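Local coordinates for GrpB family protein (Enterococcus faecalis, PDB 2NRK), which is of unknown function but belongs to the GrpB (UPF0157) family, whose clan suggests a fold related to that of nucleotidyltransferases, at residues 157-160 / 161-165; 118-121 / 122-126; 84-87 / 88-91; 134-137 / 138-142. All blocks are in the same frame, centred on the assembly; numbering follows the deposited sequence. Where two conformers were deposited one is given.

Interaction 1. Residues 157-160 / 161-165; sequences DAFI and KKIEK
Asp157 opens the first turn of helix 157-171 and pairs with Lys161 one turn on. Its carboxylate OD1 meets Lys161 NZ at 3.1 Å, a salt bridge that is also a hydrogen bond. The ammonium comes in on the syn side of OD1, 19° out of the carboxylate plane. The lysine chain does not run straight out. It bends at chi2 (-87°) and again at chi4 (-62°), which folds NZ back toward the start of the helix. The backbone O of Asp157 takes the N-H of Lys161, and the O of Ala158 takes that of Lys162 in the same way.

Phe159 turns its ring over the side chain of Ile163. Ile163 CG1 sits over one ring face, 3.7 Å from the centroid, and its closest ring atom is Phe159 CZ at 3.5 Å. This is a CH-pi contact. The other residues that meet Phe159 include Tyr134, Thr133 and Leu137 of helix 128-142.

Ile160 lays its CG2 methyl against the carboxylate end of Glu164, 3.5 Å from Glu164 OE2. That oxygen is held by a salt bridge to Arg116. The peptide N of Glu164 bonds to Ile160 O at 2.7 Å.

The pattern is that of an amphipathic alpha-helix. An i to i+4 salt bridge lies on its solvent side, and the apolar i to i+4 pair Phe159-Ile163 faces helix 128-142 and, through Ile163, helix 111-126.

Interaction 2. Residues 118-121 / 122-126; sequences LAFR and NYLRE
Arg121 meets both Asn122 and Arg125, and the polar contacts centre on its guanidinium. Arg121 grips the amide oxygen Asn122 OD1 side-on with two nitrogens, NE at 2.9 Å and NH2 at 3.0 Å. OD1 lies in the guanidinium plane. The NH2 bond uses a lone pair of OD1 in the amide plane, while NE is tilted 25° from that plane. The arginine chain makes this possible by bending at chi3 (74°), which turns its head toward the amide. Leu118 O accepts the backbone N-H of Asn122, and the next three i to i+4 bonds continue the helix.

The stacked contact is between two like charges. The guanidinium groups of Arg121 and Arg125 lie flat on each other, planes 2° apart and centres 4.1 Å apart. Arg121 CD lies over the centre of the Arg125 group. Outside partners probably ease the repulsion: Glu38 and the His39 carbonyl take Arg121 NH1, and the Ser44 carbonyl takes Arg125 NE.

The apolar contact is Phe120 with Leu124. Leu124 CD1 comes over one face of the ring, 4.0 Å from its centroid, and is 3.6 Å from Phe120 CE2.

This part of helix 111-126 is largely buried. Phe120 and Tyr123 pack on helix 157-171, Leu124 touches Ile130 and Tyr134 of helix 128-142, and Leu118 rests on strand 34-40.

Interaction 3. Residues 84-87 / 88-91; sequences FGLS and GRRY
A type II beta turn from Leu86 to Arg89 leads the chain into strand 89-94. It is closed by Arg89 N donating to Leu86 O at 3.1 Å. Gly88 holds the third position with a positive phi, where a CB would crowd the carbonyl O of Ser87.

Arg89 folds its side chain back across the loop. Leu86 has two conformers, and in one of them its CD1 methyl lies over the centre of one face of the Arg89 guanidinium. That contact holds for this conformer alone. Tyr91 CB lies on the opposite side, toward the rim of the group. A bend at chi3 (62°) brings the head to this place. At the edge, Arg89 NH2 makes a weak bond to Phe84 O, 2.9 Å long but with an N-H...O angle of 122°. Arg89 NE bonds to the carbonyl of Glu83.

The rings of Phe84 and Tyr91 run alongside each other, nearly parallel (7°) but displaced, with little overlap. The nearest atoms are Phe84 CD2 and Tyr91 CD2 at 3.6 Å.

Backbone bonds tie Arg90 to Ile105 and Tyr91 to Met81 and Gly82. The type II turn, with glycine third, lies in the loop joining the antiparallel neighbours 79-80 and 89-94, a beta-hairpin connection.

Interaction 4. Residues 134-137 / 138-142; sequences YGTL and KKQLA
Lys138 lays its chain over the ring of Tyr134, one turn back in helix 128-142. Lys138 CE stands above the centre of one face, 3.7 Å from the ring centroid. Lys138 NZ follows at 4.3 Å from the same centroid, 26° off the ring normal, so the charge also makes a cation-pi contact. CG lies beside the backbone N (chi1 -71°), and a bend at chi3 (-82°) carries CE over the ring. NZ then reaches the carbonyl of Ala49 and the hydroxyl of Ser42, while Tyr134 OH bonds to Lys156.

Leu137 has its partner in Leu141. Leu137 CG and Leu141 CD1 are 3.9 Å apart, and Leu137 CD1 touches the same methyl. The backbone bond from Leu141 N to Leu137 O is 2.8 Å.

Thr136 and Lys139 share a water. It lies 3.0 Å from Thr136 OG1 and accepts from Lys139 NZ at 3.1 Å. Thr136 OG1 also bonds to the Thr132 carbonyl, and Lys139 NZ has a salt bridge to Glu10.

Lys138 is buried, yet its ammonium is held by two oxygens and an aromatic face. Such surroundings would be expected to ease the cost of burying a positive charge.

How the interactions relate
Interaction 3 comes first along the chain and closes the loop between strands 79-80 and 89-94 of the mixed sheet. Interaction 2 follows on helix 111-126, interaction 4 on helix 128-142 and interaction 1 on helix 157-171. All four are in series; none nests in or crosses another. The three helical contacts meet in space. Ile163 and Glu164 of interaction 1 pack on Phe120 of interaction 2, and Phe159 of interaction 1 packs on Tyr134 of interaction 4. Phe120 and Leu124 also touch Tyr134, which joins all three helices. Interaction 3 stands apart, its nearest atoms about 9 Å from interaction 1 and about 12 Å from interaction 2.

Interaction 1. Residues 157-160 / 161-165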
# COMPACT_ATOMS: atom_id res chain seq x y z
N ASP A 157 -10.60 20.37 -4.19
CA ASP A 157 -10.42 19.40 -3.10
C ASP A 157 -11.39 18.22 -3.16
O ASP A 157 -10.97 17.06 -2.99
CB ASP A 157 -10.52 20.07 -1.71
CG ASP A 157 -10.27 19.09 -0.56
OD1 ASP A 157 -9.14 18.57 -0.45
OD2 ASP A 157 -11.20 18.83 0.24
N ALA A 158 -12.66 18.52 -3.38
CA ALA A 158 -13.71 17.47 -3.41
C ALA A 158 -13.45 16.51 -4.59
O ALA A 158 -13.64 15.28 -4.45
CB ALA A 158 -15.11 18.10 -3.52
N PHE A 159 -13.04 17.07 -5.73
CA PHE A 159 -12.72 16.26 -6.90
C PHE A 159 -11.54 15.35 -6.59
O PHE A 159 -11.58 14.14 -6.84
CB PHE A 159 -12.38 17.16 -8.10
CG PHE A 159 -11.94 16.37 -9.33
CD1 PHE A 159 -12.88 15.79 -10.18
CD2 PHE A 159 -10.59 16.16 -9.59
CE1 PHE A 159 -12.49 15.06 -11.31
CE2 PHE A 159 -10.20 15.44 -10.69
CZ PHE A 159 -11.14 14.88 -11.56
N ILE A 160 -10.49 15.93 -6.02
CA ILE A 160 -9.31 15.12 -5.69
C ILE A 160 -9.66 13.97 -4.72
O ILE A 160 -9.22 12.83 -4.94
CB ILE A 160 -8.17 16.00 -5.12
CG1 ILE A 160 -7.61 16.86 -6.26
CG2 ILE A 160 -7.10 15.12 -4.45
CD1 ILE A 160 -6.75 18.07 -5.76
N LYS A 161 -10.42 14.24 -3.67
CA LYS A 161 -10.82 13.18 -2.73
C LYS A 161 -11.62 12.08 -3.43
O LYS A 161 -11.40 10.89 -3.18
CB LYS A 161 -11.61 13.73 -1.53
CG LYS A 161 -10.79 14.64 -0.61
CD LYS A 161 -10.03 13.90 0.48
CE LYS A 161 -9.61 14.87 1.60
NZ LYS A 161 -8.69 15.91 1.08
N LYS A 162 -12.52 12.47 -4.33
CA LYS A 162 -13.31 11.48 -5.07
C LYS A 162 -12.38 10.58 -5.90
O LYS A 162 -12.50 9.34 -5.90
CB LYS A 162 -14.29 12.19 -6.02
CG LYS A 162 -15.07 11.21 -6.88
CD LYS A 162 -16.03 11.90 -7.84
CE LYS A 162 -17.11 10.88 -8.23
NZ LYS A 162 -17.96 11.27 -9.35
N ILE A 163 -11.48 11.21 -6.63
CA ILE A 163 -10.56 10.47 -7.49
C ILE A 163 -9.59 9.61 -6.67
O ILE A 163 -9.25 8.48 -7.07
CB ILE A 163 -9.81 11.44 -8.46
CG1 ILE A 163 -10.83 12.15 -9.37
CG2 ILE A 163 -8.71 10.67 -9.28
CD1 ILE A 163 -11.85 11.19 -10.05
N GLU A 164 -9.14 10.15 -5.55
CA GLU A 164 -8.22 9.36 -4.68
C GLU A 164 -8.91 8.07 -4.23
O GLU A 164 -8.27 7.00 -4.12
CB GLU A 164 -7.80 10.17 -3.45
CG GLU A 164 -6.72 11.21 -3.77
CD GLU A 164 -6.34 12.11 -2.55
OE1 GLU A 164 -7.12 12.18 -1.57
OE2 GLU A 164 -5.23 12.73 -2.62
N LYS A 165 -10.19 8.17 -3.95
CA LYS A 165 -10.95 7.00 -3.50
C LYS A 165 -11.10 5.99 -4.64
O LYS A 165 -10.85 4.79 -4.46
CB LYS A 165 -12.30 7.46 -2.94
CG LYS A 165 -13.19 6.35 -2.49
CD LYS A 165 -14.33 6.94 -1.60
CE LYS A 165 -15.40 5.90 -1.36
NZ LYS A 165 -16.56 6.45 -0.54

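Interaction 2. Residues 118-121 / 122-126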
# COMPACT_ATOMS: atom_id res chain seq x y z
N LEU A 118 0.58 7.37 -4.77
CA LEU A 118 0.90 6.49 -5.90
C LEU A 118 -0.38 6.02 -6.60
O LEU A 118 -0.41 5.95 -7.83
CB LEU A 118 1.72 5.26 -5.46
CG LEU A 118 3.12 5.62 -4.96
CD1 LEU A 118 3.77 4.34 -4.34
CD2 LEU A 118 3.98 6.19 -6.11
N ALA A 119 -1.41 5.66 -5.83
CA ALA A 119 -2.63 5.18 -6.47
C ALA A 119 -3.24 6.27 -7.33
O ALA A 119 -3.67 6.00 -8.45
CB ALA A 119 -3.63 4.68 -5.42
N PHE A 120 -3.28 7.51 -6.80
CA PHE A 120 -3.85 8.68 -7.50
C PHE A 120 -3.14 8.87 -8.84
O PHE A 120 -3.79 8.95 -9.88
CB PHE A 120 -3.69 9.92 -6.62
CG PHE A 120 -4.26 11.18 -7.23
CD1 PHE A 120 -5.63 11.43 -7.22
CD2 PHE A 120 -3.39 12.14 -7.73
CE1 PHE A 120 -6.16 12.65 -7.78
CE2 PHE A 120 -3.91 13.34 -8.29
CZ PHE A 120 -5.28 13.58 -8.31
N ARG A 121 -1.81 8.87 -8.80
CA ARG A 121 -1.02 8.99 -10.02
C ARG A 121 -1.31 7.87 -11.01
O ARG A 121 -1.61 8.12 -12.20
CB ARG A 121 0.49 8.97 -9.68
CG ARG A 121 1.35 9.02 -10.96
CD ARG A 121 2.77 8.63 -10.57
NE ARG A 121 2.86 7.18 -10.34
CZ ARG A 121 3.96 6.57 -9.90
NH1 ARG A 121 5.09 7.27 -9.67
NH2 ARG A 121 3.95 5.25 -9.70
N ASN A 122 -1.25 6.63 -10.52
CA ASN A 122 -1.40 5.47 -11.43
C ASN A 122 -2.76 5.50 -12.10
O ASN A 122 -2.89 5.22 -13.29
CB ASN A 122 -1.17 4.18 -10.66
CG ASN A 122 0.26 4.01 -10.20
OD1 ASN A 122 1.16 4.79 -10.55
ND2 ASN A 122 0.50 2.94 -9.41
N TYR A 123 -3.78 5.85 -11.32
CA TYR A 123 -5.15 5.90 -11.82
C TYR A 123 -5.31 6.98 -12.90
O TYR A 123 -5.94 6.75 -13.93
CB TYR A 123 -6.08 6.18 -10.64
CG TYR A 123 -7.55 6.11 -10.94
CD1 TYR A 123 -8.16 4.90 -11.31
CD2 TYR A 123 -8.35 7.26 -10.82
CE1 TYR A 123 -9.55 4.84 -11.59
CE2 TYR A 123 -9.76 7.19 -11.05
CZ TYR A 123 -10.34 5.97 -11.44
OH TYR A 123 -11.70 5.88 -11.68
N LEU A 124 -4.75 8.17 -12.68
CA LEU A 124 -4.84 9.22 -13.72
C LEU A 124 -4.09 8.79 -14.99
O LEU A 124 -4.58 9.05 -16.10
CB LEU A 124 -4.28 10.55 -13.23
CG LEU A 124 -5.17 11.19 -12.17
CD1 LEU A 124 -4.52 12.51 -11.70
CD2 LEU A 124 -6.59 11.47 -12.70
N ARG A 125 -2.93 8.15 -14.83
CA ARG A 125 -2.16 7.67 -15.97
C ARG A 125 -2.96 6.68 -16.80
O ARG A 125 -2.79 6.64 -18.02
CB ARG A 125 -0.88 6.97 -15.50
CG ARG A 125 0.19 7.96 -15.01
CD ARG A 125 1.39 7.20 -14.46
NE ARG A 125 2.53 8.10 -14.21
CZ ARG A 125 3.75 7.71 -13.83
NH1 ARG A 125 3.99 6.41 -13.58
NH2 ARG A 125 4.73 8.61 -13.67
N GLU A 126 -3.81 5.87 -16.15
CA GLU A 126 -4.61 4.83 -16.85
C GLU A 126 -5.98 5.30 -17.34
O GLU A 126 -6.71 4.56 -18.04
CB GLU A 126 -4.80 3.60 -15.95
CG GLU A 126 -3.53 2.95 -15.45
CD GLU A 126 -2.69 2.29 -16.52
OE1 GLU A 126 -3.18 2.03 -17.65
OE2 GLU A 126 -1.50 2.00 -16.22

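Interaction 3. Residues 84-87 / 88-91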
# COMPACT_ATOMS: atom_id res chain seq x y z
N PHE A 84 4.77 19.98 8.71
CA PHE A 84 3.88 20.99 8.07
C PHE A 84 2.41 20.50 8.04
O PHE A 84 1.72 20.54 7.01
CB PHE A 84 4.40 21.36 6.66
CG PHE A 84 3.80 22.62 6.12
CD1 PHE A 84 3.71 23.77 6.91
CD2 PHE A 84 3.30 22.66 4.82
CE1 PHE A 84 3.13 24.95 6.41
CE2 PHE A 84 2.73 23.85 4.31
CZ PHE A 84 2.65 24.99 5.11
N GLY A 85 2.00 19.97 9.18
CA GLY A 85 0.61 19.62 9.37
C GLY A 85 0.24 18.17 9.09
O GLY A 85 -0.89 17.80 9.35
N LEU A 86 1.17 17.34 8.57
CA LEU A 86 0.87 15.93 8.35
C LEU A 86 1.79 15.01 9.14
O LEU A 86 3.00 15.04 8.99
CB LEU A 86 0.90 15.55 6.86
CG LEU A 86 -0.02 16.25 5.85
CD1 LEU A 86 0.19 15.67 4.45
CD2 LEU A 86 -1.49 16.18 6.26
N SER A 87 1.18 14.19 10.00
CA SER A 87 1.93 13.31 10.91
C SER A 87 2.87 12.38 10.16
O SER A 87 2.45 11.71 9.19
CB SER A 87 0.96 12.50 11.80
OG SER A 87 1.69 11.89 12.86
N GLY A 88 4.13 12.35 10.56
CA GLY A 88 5.10 11.46 9.90
C GLY A 88 5.74 11.96 8.62
O GLY A 88 6.65 11.32 8.12
N ARG A 89 5.31 13.11 8.11
CA ARG A 89 5.91 13.65 6.89
C ARG A 89 7.13 14.51 7.22
O ARG A 89 7.21 15.08 8.33
CB ARG A 89 4.88 14.49 6.12
CG ARG A 89 5.43 15.05 4.79
CD ARG A 89 4.32 15.73 3.99
NE ARG A 89 3.75 16.90 4.70
CZ ARG A 89 2.94 17.79 4.11
NH1 ARG A 89 2.61 17.63 2.82
NH2 ARG A 89 2.44 18.82 4.79
N ARG A 90 8.09 14.56 6.29
CA ARG A 90 8.98 15.73 6.19
C ARG A 90 8.75 16.37 4.85
O ARG A 90 8.90 15.72 3.82
CB ARG A 90 10.45 15.37 6.40
CG ARG A 90 10.72 14.80 7.80
CD ARG A 90 10.41 15.82 8.93
NE ARG A 90 10.82 15.30 10.24
CZ ARG A 90 10.08 14.50 11.00
NH1 ARG A 90 8.85 14.16 10.63
NH2 ARG A 90 10.58 14.06 12.19
N TYR A 91 8.44 17.67 4.85
CA TYR A 91 8.05 18.34 3.64
C TYR A 91 9.14 19.37 3.31
O TYR A 91 9.61 20.08 4.22
CB TYR A 91 6.71 19.05 3.90
CG TYR A 91 6.17 19.86 2.74
CD1 TYR A 91 5.84 19.24 1.53
CD2 TYR A 91 5.93 21.23 2.87
CE1 TYR A 91 5.30 19.99 0.46
CE2 TYR A 91 5.39 21.99 1.80
CZ TYR A 91 5.10 21.35 0.60
OH TYR A 91 4.58 22.10 -0.44

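Interaction 4. Residues 134-137 / 138-142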
# COMPACT_ATOMS: atom_id res chain seq x y z
N TYR A 134 -9.87 16.61 -14.95
CA TYR A 134 -9.09 17.25 -13.90
C TYR A 134 -8.34 18.46 -14.45
O TYR A 134 -8.39 19.55 -13.87
CB TYR A 134 -8.10 16.24 -13.36
CG TYR A 134 -7.30 16.70 -12.18
CD1 TYR A 134 -7.82 17.60 -11.27
CD2 TYR A 134 -6.05 16.14 -11.94
CE1 TYR A 134 -7.07 18.00 -10.14
CE2 TYR A 134 -5.29 16.52 -10.84
CZ TYR A 134 -5.83 17.43 -9.95
OH TYR A 134 -5.06 17.77 -8.87
N GLY A 135 -7.69 18.30 -15.61
CA GLY A 135 -6.97 19.43 -16.22
C GLY A 135 -7.89 20.58 -16.58
O GLY A 135 -7.55 21.76 -16.37
N THR A 136 -9.08 20.25 -17.10
CA THR A 136 -10.07 21.24 -17.48
C THR A 136 -10.54 22.01 -16.24
O THR A 136 -10.67 23.22 -16.27
CB THR A 136 -11.25 20.59 -18.24
OG1 THR A 136 -10.76 20.11 -19.50
CG2 THR A 136 -12.39 21.59 -18.50
N LEU A 137 -10.77 21.29 -15.15
CA LEU A 137 -11.16 21.92 -13.90
C LEU A 137 -10.09 22.88 -13.41
O LEU A 137 -10.39 24.00 -13.02
CB LEU A 137 -11.46 20.87 -12.83
CG LEU A 137 -11.68 21.37 -11.41
CD1 LEU A 137 -12.89 22.33 -11.38
CD2 LEU A 137 -11.93 20.18 -10.54
N LYS A 138 -8.83 22.44 -13.45
CA LYS A 138 -7.74 23.28 -12.95
C LYS A 138 -7.62 24.56 -13.78
O LYS A 138 -7.42 25.65 -13.24
CB LYS A 138 -6.42 22.50 -12.91
CG LYS A 138 -6.39 21.42 -11.80
CD LYS A 138 -4.97 20.85 -11.57
CE LYS A 138 -4.64 19.79 -12.58
NZ LYS A 138 -3.20 19.39 -12.54
N LYS A 139 -7.79 24.43 -15.10
CA LYS A 139 -7.68 25.57 -15.99
C LYS A 139 -8.82 26.54 -15.71
O LYS A 139 -8.60 27.75 -15.64
CB LYS A 139 -7.66 25.12 -17.46
CG LYS A 139 -6.32 24.50 -17.85
CD LYS A 139 -6.19 24.22 -19.35
CE LYS A 139 -6.68 22.83 -19.73
NZ LYS A 139 -6.57 22.58 -21.21
N GLN A 140 -10.03 26.00 -15.52
CA GLN A 140 -11.22 26.79 -15.16
C GLN A 140 -11.03 27.53 -13.83
O GLN A 140 -11.38 28.72 -13.71
CB GLN A 140 -12.46 25.89 -15.06
CG GLN A 140 -13.21 25.69 -16.37
CD GLN A 140 -14.35 24.68 -16.27
OE1 GLN A 140 -14.89 24.40 -15.19
NE2 GLN A 140 -14.71 24.11 -17.42
N LEU A 141 -10.51 26.83 -12.83
CA LEU A 141 -10.26 27.43 -11.52
C LEU A 141 -9.29 28.62 -11.61
O LEU A 141 -9.56 29.68 -11.05
CB LEU A 141 -9.76 26.40 -10.51
CG LEU A 141 -10.82 25.45 -9.97
CD1 LEU A 141 -10.17 24.27 -9.32
CD2 LEU A 141 -11.76 26.17 -8.99
N ALA A 142 -8.19 28.42 -12.33
CA ALA A 142 -7.19 29.47 -12.53
C ALA A 142 -7.78 30.71 -13.19
O ALA A 142 -7.37 31.83 -12.89
CB ALA A 142 -6.02 28.94 -13.34
O HOH W 1 -9.66 22.26 -21.32